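Local coordinates for protein acyltransferase (Streptococcus pneumoniae, PDB 5UG1) that catalyses the O-acetylation of cell-wall peptidoglycan, as the C-terminal catalytic domain of O-acetyltransferase A (OatA), at residues Thr6-Asp11 / Ile30-Ser35; Val36-Ala41 / Ile60-Asn65; Pro55-Ile60 / His86-Thr91. All blocks are in the same frame, centred on the assembly; numbering follows the deposited sequence.

In the fold
Contacts 1 and 3 pair strands of one parallel sheet, ordered 29-32, 6-10, 57-61, 86-90, 122-125. Contact 1 pairs the first two strands at one margin and is partly buried, whereas contact 3 pairs two inner strands and is buried almost throughout. Contact 2 is buried but joins the end of strand 57-61 to the start of helix 38-50. Strand 57-61 serves contacts 2 and 3, which share Ile60, and bonds through its backbone to strand 6-10 of contact 1. The chemistry follows position: apolar branches and backbone bonds in contact 3, hydroxyls, amides and waters in contact 2. Contacts 1 and 2 reach the methanesulfonic acid; the Val90 side chain of contact 3 is about 12 Å away.

Contact 1: Thr6-Asp11 / Ile30-Ser35; sequences TMLIGD and INAQVS. With 03S (methanesulfonic acid), chain B.
Gly10 and Ala32 draw the two strands unusually close at their C-terminal end, with Gly10 CA only 4.2 Å from Ala32 CA. Beside them, Leu8 CD2 lies over the bare glycine, 3.8 Å from Gly10 CA, a position set by CG lying anti to the backbone nitrogen (chi1 -174°) together with a chi2 of 148°. The same methyl comes within 4.4 Å of Ala32 CB, and Leu8 CB meets the end of Ile30 at CD1. This apolar face, shared by Leu8, Ile30 and Ala32, is covered by helices 12-16 and 18-24. On the other face Ile9 and Asn31 sit next to each other under helix 38-50, and both touch Ile44.

Strands 6-10 and 29-32 run parallel as neighbours in the central sheet of an atypical alpha/beta hydrolase fold; the Gly10-Asp11-Ser12 sequence at the strand end is characteristic of the SGNH hydrolase family. Three backbone bonds stitch the pair. Asn31 N gives a short one to Leu8 O (2.7 Å), and Gly10 N returns one to Asn31 O. The last, from Gln33 N to Gly10 O (3.1 Å), comes in 38° above the carbonyl plane, off the lone pairs, where the chain of 30-35 is leaving strand geometry.

Beyond Gly10, Asp11 takes the N-cap position, and its OD1 caps the start of helix 12-16 through weak bonds to Val13 N and Ala14 N. The loops that follow the two strands border the methanesulfonic acid: its O12 lies 3.5 Å from Asp11 CB and 3.4 Å from Val34 O, while the N-H of Ser12 hydrogen-bonds the ligand.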
loop_
_atom_site.group_PDB
_atom_site.type_symbol
_atom_site.label_atom_id
_atom_site.label_comp_id
_atom_site.label_asym_id
_atom_site.label_seq_id
_atom_site.Cartn_x
_atom_site.Cartn_y
_atom_site.Cartn_z
ATOM N N THR A 6 12.026 -6.726 -1.860
ATOM C CA THR A 6 10.780 -5.993 -1.701
ATOM C C THR A 6 11.073 -4.501 -1.689
ATOM O O THR A 6 11.932 -4.040 -0.934
ATOM C CB THR A 6 10.072 -6.402 -0.412
ATOM O OG1 THR A 6 9.884 -7.823 -0.403
ATOM C CG2 THR A 6 8.726 -5.714 -0.302
ATOM N N MET A 7 10.382 -3.761 -2.550
ATOM C CA MET A 7 10.364 -2.305 -2.520
ATOM C C MET A 7 8.933 -1.852 -2.268
ATOM O O MET A 7 8.004 -2.293 -2.959
ATOM C CB MET A 7 10.892 -1.699 -3.831
ATOM C CG MET A 7 10.876 -0.174 -3.836
ATOM S SD MET A 7 11.595 0.536 -5.300
ATOM C CE MET A 7 13.354 0.353 -4.995
ATOM N N LEU A 8 8.756 -0.994 -1.270
ATOM C CA LEU A 8 7.487 -0.329 -1.019
ATOM C C LEU A 8 7.569 1.091 -1.572
ATOM O O LEU A 8 8.527 1.818 -1.286
ATOM C CB LEU A 8 7.171 -0.314 0.477
ATOM C CG LEU A 8 5.799 0.228 0.883
ATOM C CD1 LEU A 8 5.316 -0.484 2.118
ATOM C CD2 LEU A 8 5.855 1.742 1.129
ATOM N N ILE A 9 6.598 1.462 -2.402
ATOM C CA ILE A 9 6.446 2.824 -2.909
ATOM C C ILE A 9 5.158 3.346 -2.298
ATOM O O ILE A 9 4.071 2.850 -2.626
ATOM C CB ILE A 9 6.370 2.869 -4.439
ATOM C CG1 ILE A 9 7.566 2.173 -5.089
ATOM C CG2 ILE A 9 6.192 4.320 -4.937
ATOM C CD1 ILE A 9 7.212 1.578 -6.457
ATOM N N GLY A 10 5.288 4.305 -1.421
ATOM C CA GLY A 10 4.191 4.695 -0.580
ATOM C C GLY A 10 4.020 6.159 -0.283
ATOM O O GLY A 10 4.841 6.962 -0.611
ATOM N N ASP A 11 2.913 6.444 0.381
ATOM C CA ASP A 11 2.478 7.779 0.736
ATOM C C ASP A 11 2.825 8.179 2.178
ATOM O O ASP A 11 3.574 7.532 2.833
ATOM C CB ASP A 11 0.991 7.964 0.419
ATOM C CG ASP A 11 0.096 7.073 1.234
ATOM O OD1 ASP A 11 0.546 6.443 2.144
ATOM O OD2 ASP A 11 -1.074 7.007 0.965
ATOM N N ILE A 30 12.103 0.733 1.707
ATOM C CA ILE A 30 10.915 1.530 1.981
ATOM C C ILE A 30 11.130 2.870 1.294
ATOM O O ILE A 30 12.005 3.647 1.691
ATOM C CB ILE A 30 10.665 1.692 3.489
ATOM C CG1 ILE A 30 10.741 0.341 4.215
ATOM C CG2 ILE A 30 9.297 2.319 3.756
ATOM C CD1 ILE A 30 9.634 -0.624 3.847
ATOM N N ASN A 31 10.367 3.127 0.234
ATOM C CA ASN A 31 10.449 4.381 -0.513
ATOM C C ASN A 31 9.086 5.057 -0.373
ATOM O O ASN A 31 8.197 4.893 -1.211
ATOM C CB ASN A 31 10.861 4.106 -1.975
ATOM C CG ASN A 31 10.779 5.339 -2.866
ATOM O OD1 ASN A 31 10.692 6.479 -2.394
ATOM N ND2 ASN A 31 10.809 5.109 -4.176
ATOM N N ALA A 32 8.911 5.815 0.709
ATOM C CA ALA A 32 7.638 6.459 1.008
ATOM C C ALA A 32 7.867 7.945 1.201
ATOM O O ALA A 32 8.877 8.349 1.785
ATOM C CB ALA A 32 6.974 5.860 2.262
ATOM N N GLN A 33 6.984 8.761 0.666
ATOM C CA GLN A 33 7.092 10.212 0.751
ATOM C C GLN A 33 5.741 10.868 0.925
ATOM O O GLN A 33 4.733 10.293 0.641
ATOM C CB GLN A 33 7.748 10.804 -0.497
ATOM C CG GLN A 33 8.947 10.063 -1.008
ATOM C CD GLN A 33 9.325 10.511 -2.378
ATOM O OE1 GLN A 33 9.800 11.629 -2.569
ATOM N NE2 GLN A 33 9.108 9.660 -3.350
ATOM N N VAL A 34 5.741 12.096 1.374
ATOM C CA VAL A 34 4.523 12.741 1.798
ATOM C C VAL A 34 3.430 12.864 0.752
ATOM O O VAL A 34 2.321 12.498 1.009
ATOM C CB VAL A 34 4.771 14.109 2.451
ATOM C CG1 VAL A 34 3.477 14.664 2.968
ATOM C CG2 VAL A 34 5.778 13.989 3.567
ATOM N N SER A 35 3.754 13.374 -0.406
ATOM C CA SER A 35 2.747 13.629 -1.409
ATOM C C SER A 35 2.512 12.560 -2.458
ATOM O O SER A 35 1.898 12.800 -3.444
ATOM C CB SER A 35 3.082 14.910 -2.125
ATOM O OG SER A 35 2.658 15.963 -1.342
HETATM S S10 03S B . -0.588 11.428 3.365
HETATM O O11 03S B . -1.861 10.961 3.958
HETATM O O12 03S B . -0.383 10.773 2.054
HETATM C C13 03S B . -0.644 13.076 3.158
#

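Contact 2: Val36-Ala41 / Ile60-Asn65. With 03S (methanesulfonic acid), chain B.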
loop_
_atom_site.group_PDB
_atom_site.type_symbol
_atom_site.label_atom_id
_atom_site.label_comp_id
_atom_site.label_asym_id
_atom_site.label_seq_id
_atom_site.Cartn_x
_atom_site.Cartn_y
_atom_site.Cartn_z
ATOM N N VAL A 36 2.969 11.365 -2.220
ATOM C CA VAL A 36 2.865 10.342 -3.255
ATOM C C VAL A 36 1.406 9.934 -3.457
ATOM O O VAL A 36 0.655 9.702 -2.501
ATOM C CB VAL A 36 3.765 9.150 -2.900
ATOM C CG1 VAL A 36 3.473 7.933 -3.788
ATOM C CG2 VAL A 36 5.227 9.585 -3.026
ATOM N N THR A 37 0.988 9.888 -4.716
ATOM C CA THR A 37 -0.304 9.364 -5.115
ATOM C C THR A 37 -0.110 8.075 -5.907
ATOM O O THR A 37 1.001 7.701 -6.279
ATOM C CB THR A 37 -1.070 10.389 -5.956
ATOM O OG1 THR A 37 -0.452 10.511 -7.240
ATOM C CG2 THR A 37 -1.054 11.747 -5.276
ATOM N N THR A 38 -1.223 7.389 -6.165
ATOM C CA THR A 38 -1.164 6.207 -7.011
ATOM C C THR A 38 -0.613 6.555 -8.387
ATOM O O THR A 38 0.143 5.770 -8.983
ATOM C CB THR A 38 -2.551 5.587 -7.112
ATOM O OG1 THR A 38 -3.062 5.389 -5.781
ATOM C CG2 THR A 38 -2.483 4.256 -7.895
ATOM N N LYS A 39 -0.956 7.747 -8.886
ATOM C CA LYS A 39 -0.431 8.231 -10.162
ATOM C C LYS A 39 1.093 8.299 -10.155
ATOM O O LYS A 39 1.750 7.744 -11.042
ATOM C CB LYS A 39 -1.022 9.602 -10.472
ATOM C CG LYS A 39 -0.700 10.158 -11.858
ATOM C CD LYS A 39 -1.139 11.623 -11.941
ATOM C CE LYS A 39 -0.739 12.274 -13.262
ATOM N NZ LYS A 39 0.718 12.120 -13.547
ATOM N N THR A 40 1.679 8.983 -9.165
ATOM C CA THR A 40 3.133 9.124 -9.164
ATOM C C THR A 40 3.818 7.817 -8.778
ATOM O O THR A 40 4.941 7.560 -9.227
ATOM C CB THR A 40 3.589 10.266 -8.237
ATOM O OG1 THR A 40 3.229 9.977 -6.887
ATOM C CG2 THR A 40 2.960 11.589 -8.643
ATOM N N ALA A 41 3.160 6.982 -7.968
ATOM C CA ALA A 41 3.700 5.661 -7.657
ATOM C C ALA A 41 3.835 4.804 -8.911
ATOM O O ALA A 41 4.792 4.027 -9.046
ATOM C CB ALA A 41 2.805 4.964 -6.631
ATOM N N ILE A 60 2.584 -1.249 -3.312
ATOM C CA ILE A 60 2.023 0.054 -3.652
ATOM C C ILE A 60 1.154 0.472 -2.470
ATOM O O ILE A 60 0.042 -0.038 -2.293
ATOM C CB ILE A 60 1.218 0.014 -4.960
ATOM C CG1 ILE A 60 2.069 -0.505 -6.123
ATOM C CG2 ILE A 60 0.627 1.413 -5.283
ATOM C CD1 ILE A 60 3.414 0.255 -6.361
ATOM N N ALA A 61 1.660 1.386 -1.647
ATOM C CA ALA A 61 0.970 1.810 -0.426
ATOM C C ALA A 61 0.502 3.254 -0.591
ATOM O O ALA A 61 1.059 4.197 -0.020
ATOM C CB ALA A 61 1.892 1.630 0.797
ATOM N N THR A 62 -0.546 3.418 -1.397
ATOM C CA THR A 62 -1.088 4.717 -1.769
ATOM C C THR A 62 -2.605 4.606 -1.846
ATOM O O THR A 62 -3.175 3.515 -1.760
ATOM C CB THR A 62 -0.573 5.189 -3.139
ATOM O OG1 THR A 62 -0.998 4.254 -4.140
ATOM C CG2 THR A 62 0.959 5.331 -3.178
ATOM N N GLY A 63 -3.259 5.702 -2.105
ATOM C CA GLY A 63 -4.666 5.665 -2.400
ATOM C C GLY A 63 -5.527 6.687 -1.712
ATOM O O GLY A 63 -6.553 7.020 -2.188
ATOM N N VAL A 64 -5.074 7.189 -0.591
ATOM C CA VAL A 64 -5.810 8.175 0.138
ATOM C C VAL A 64 -5.608 9.583 -0.416
ATOM O O VAL A 64 -6.465 10.365 -0.331
ATOM C CB VAL A 64 -5.527 8.100 1.652
ATOM C CG1 VAL A 64 -4.251 8.808 2.010
ATOM C CG2 VAL A 64 -6.690 8.577 2.472
ATOM N N ASN A 65 -4.466 9.882 -0.992
ATOM C CA ASN A 65 -4.243 11.177 -1.639
ATOM C C ASN A 65 -4.826 11.193 -3.055
ATOM O O ASN A 65 -4.517 10.370 -3.814
ATOM C CB ASN A 65 -2.752 11.455 -1.743
ATOM C CG ASN A 65 -2.134 11.916 -0.466
ATOM O OD1 ASN A 65 -2.794 12.425 0.416
ATOM N ND2 ASN A 65 -0.836 11.745 -0.368
HETATM S S10 03S B . -0.588 11.428 3.365
HETATM O O11 03S B . -1.861 10.961 3.958
HETATM O O12 03S B . -0.383 10.773 2.054
HETATM C C13 03S B . -0.644 13.076 3.158
HETATM O O HOH W 1 -2.036 8.151 -1.430
HETATM O O HOH W 2 -3.988 8.375 -5.413
#
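The backbone of Thr38, at the start of helix 38-50, comes closest to that of Thr62, just past the end of strand 57-61, with Thr38 CA 5.5 Å from Thr62 CA. The helix begins with a capping box: the Thr37 hydroxyl accepts from Thr40 N, and the Thr40 hydroxyl accepts from Thr37 N. The opposing Gly63 and Asn65 belong to a Gly-Val-Asn sequence consistent with the SGNH hydrolase family, in which an asparagine at this place helps form the oxyanion hole.

Thr62 carries the contact with both branches, its side chain crossing that of Thr38 at an oblique angle. Its OG1 lies between the backbone nitrogen and the carbonyl carbon (chi1 62°) and shares a hydrogen bond with Thr38 OG1 at 2.9 Å. The same torsion turns CG2 the other way, into a small apolar patch 3.7 Å from Val36 CG1 and bordered by Ala41 CB. Trp74 of helix 70-80 packs against both threonines.

Two waters bridge the backbones of the two segments. One accepts from Gly63 N at 2.8 Å and from Asn65 N, and donates to Val36 O. The other accepts from Thr38 N and donates a short bond, 2.6 Å, to Asn65 O. Together they satisfy N-H groups at the turn and at the helix start without direct backbone pairing between the segments.

The Asn65 side chain crosses that of Thr37 at about a right angle, its CB resting 3.9 Å from Thr37 CG2. The amide nitrogen beyond is shared: a nearly straight but weak bond runs from Asn65 ND2 to Val36 O at 3.3 Å, which probably helps fix the rotation of the amide. Toward the ligand, Asn65 ND2 approaches O12 of the methanesulfonic acid to 2.6 Å, although an angle of 117° at the hydrogen makes this bond weak.

Contact 3: Pro55-Ile60 / His86-Thr91; sequences PKTVVI and HMILVT
Ile60 places CG1 opposite its carbonyl carbon (chi1 -56°), and Met87 runs out extended before bending at its thioether (chi3 -133°); together these torsions bring Met87 CE to 3.5 Å from Ile60 CG1. The two residues belong to the two strands of a beta-alpha-beta unit, in which 57-61 and 86-90 lie side by side and parallel, joined through helix 70-80. That helix covers the face holding Ile60, Met87 and Leu89, with Trp74 and Ile77 against it.

Five backbone hydrogen bonds zip the strands together. Ile88 uses both its backbone N and its O toward strand 57-61: Ile88 N donates to Val58 O at 2.7 Å, while Ile88 O accepts from Ile60 N at 2.9 Å, the latter almost exactly along the C=O axis (176°). At the far end Val90 N binds Ile60 O at 3.0 Å.

The other face, under helix 150-171, is built from beta-branched residues and His86. Val59 CG1 reaches diagonally past its direct neighbour to Val90 CG2, 3.6 Å away, and also touches Ile88 CG2 at 4.1 Å. Thr57 CG2 meets the tip of Ile88, whose CD1 is 4.2 Å off. Beside them the His86 ring is held by both nitrogens, NE2 hydrogen-bonded to Thr123 OG1 and ND1 to Pro175 O.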
loop_
_atom_site.group_PDB
_atom_site.type_symbol
_atom_site.label_atom_id
_atom_site.label_comp_id
_atom_site.label_asym_id
_atom_site.label_seq_id
_atom_site.Cartn_x
_atom_site.Cartn_y
_atom_site.Cartn_z
ATOM N N PRO A 55 12.821 -4.589 -7.418
ATOM C CA PRO A 55 12.980 -6.014 -7.110
ATOM C C PRO A 55 11.663 -6.744 -7.338
ATOM O O PRO A 55 10.657 -6.143 -7.714
ATOM C CB PRO A 55 13.363 -5.995 -5.635
ATOM C CG PRO A 55 12.535 -4.838 -5.106
ATOM C CD PRO A 55 12.574 -3.795 -6.200
ATOM N N LYS A 56 11.672 -8.046 -7.033
ATOM C CA LYS A 56 10.581 -8.929 -7.434
ATOM C C LYS A 56 9.240 -8.487 -6.858
ATOM O O LYS A 56 8.235 -8.444 -7.569
ATOM C CB LYS A 56 10.878 -10.367 -7.013
ATOM C CG LYS A 56 9.808 -11.331 -7.488
ATOM C CD LYS A 56 10.084 -12.735 -7.050
ATOM C CE LYS A 56 9.380 -13.043 -5.748
ATOM N NZ LYS A 56 9.635 -14.453 -5.318
ATOM N N THR A 57 9.187 -8.193 -5.570
ATOM C CA THR A 57 7.927 -7.865 -4.925
ATOM C C THR A 57 7.803 -6.351 -4.791
ATOM O O THR A 57 8.694 -5.692 -4.244
ATOM C CB THR A 57 7.818 -8.542 -3.559
ATOM O OG1 THR A 57 8.174 -9.924 -3.691
ATOM C CG2 THR A 57 6.407 -8.451 -3.051
ATOM N N VAL A 58 6.693 -5.813 -5.294
ATOM C CA VAL A 58 6.406 -4.383 -5.302
ATOM C C VAL A 58 5.198 -4.134 -4.407
ATOM O O VAL A 58 4.143 -4.759 -4.581
ATOM C CB VAL A 58 6.139 -3.879 -6.733
ATOM C CG1 VAL A 58 6.006 -2.358 -6.751
ATOM C CG2 VAL A 58 7.234 -4.362 -7.684
ATOM N N VAL A 59 5.344 -3.227 -3.451
ATOM C CA VAL A 59 4.248 -2.849 -2.570
ATOM C C VAL A 59 3.841 -1.422 -2.906
ATOM O O VAL A 59 4.652 -0.496 -2.790
ATOM C CB VAL A 59 4.627 -2.981 -1.088
ATOM C CG1 VAL A 59 3.387 -2.774 -0.231
ATOM C CG2 VAL A 59 5.256 -4.361 -0.817
ATOM N N ILE A 60 2.584 -1.249 -3.312
ATOM C CA ILE A 60 2.023 0.054 -3.652
ATOM C C ILE A 60 1.154 0.472 -2.470
ATOM O O ILE A 60 0.042 -0.038 -2.293
ATOM C CB ILE A 60 1.218 0.014 -4.960
ATOM C CG1 ILE A 60 2.069 -0.505 -6.123
ATOM C CG2 ILE A 60 0.627 1.413 -5.283
ATOM C CD1 ILE A 60 3.414 0.255 -6.361
ATOM N N HIS A 86 5.707 -9.636 -8.483
ATOM C CA HIS A 86 4.463 -9.773 -7.747
ATOM C C HIS A 86 4.175 -8.432 -7.091
ATOM O O HIS A 86 5.096 -7.727 -6.674
ATOM C CB HIS A 86 4.545 -10.877 -6.690
ATOM C CG HIS A 86 3.209 -11.276 -6.131
ATOM N ND1 HIS A 86 2.520 -12.390 -6.563
ATOM C CD2 HIS A 86 2.442 -10.710 -5.168
ATOM C CE1 HIS A 86 1.385 -12.491 -5.892
ATOM N NE2 HIS A 86 1.311 -11.484 -5.041
ATOM N N MET A 87 2.905 -8.075 -7.013
ATOM C CA MET A 87 2.504 -6.747 -6.582
ATOM C C MET A 87 1.561 -6.872 -5.401
ATOM O O MET A 87 0.657 -7.706 -5.412
ATOM C CB MET A 87 1.826 -5.992 -7.727
ATOM C CG MET A 87 1.459 -4.563 -7.455
ATOM S SD MET A 87 0.550 -3.910 -8.883
ATOM C CE MET A 87 1.420 -2.369 -9.052
ATOM N N ILE A 88 1.776 -6.046 -4.384
ATOM C CA ILE A 88 0.892 -5.982 -3.224
ATOM C C ILE A 88 0.234 -4.607 -3.186
ATOM O O ILE A 88 0.922 -3.585 -3.281
ATOM C CB ILE A 88 1.668 -6.280 -1.936
ATOM C CG1 ILE A 88 2.087 -7.742 -1.956
ATOM C CG2 ILE A 88 0.846 -5.963 -0.706
ATOM C CD1 ILE A 88 2.883 -8.092 -0.812
ATOM N N LEU A 89 -1.094 -4.582 -3.060
ATOM C CA LEU A 89 -1.851 -3.335 -3.016
ATOM C C LEU A 89 -2.312 -3.076 -1.585
ATOM O O LEU A 89 -3.000 -3.918 -0.990
ATOM C CB LEU A 89 -3.047 -3.396 -3.970
ATOM C CG LEU A 89 -2.738 -3.844 -5.402
ATOM C CD1 LEU A 89 -4.024 -4.007 -6.202
ATOM C CD2 LEU A 89 -1.782 -2.878 -6.097
ATOM N N VAL A 90 -1.951 -1.911 -1.037
ATOM C CA VAL A 90 -2.356 -1.524 0.312
ATOM C C VAL A 90 -3.566 -0.595 0.202
ATOM O O VAL A 90 -3.457 0.530 -0.306
ATOM C CB VAL A 90 -1.208 -0.860 1.078
ATOM C CG1 VAL A 90 -1.474 -0.945 2.586
ATOM C CG2 VAL A 90 0.118 -1.519 0.734
ATOM N N THR A 91 -4.725 -1.058 0.678
ATOM C CA THR A 91 -5.948 -0.285 0.530
ATOM C C THR A 91 -5.881 0.971 1.398
ATOM O O THR A 91 -5.263 0.965 2.467
ATOM C CB THR A 91 -7.179 -1.109 0.912
ATOM O OG1 THR A 91 -7.017 -1.649 2.231
ATOM C CG2 THR A 91 -7.443 -2.253 -0.113
#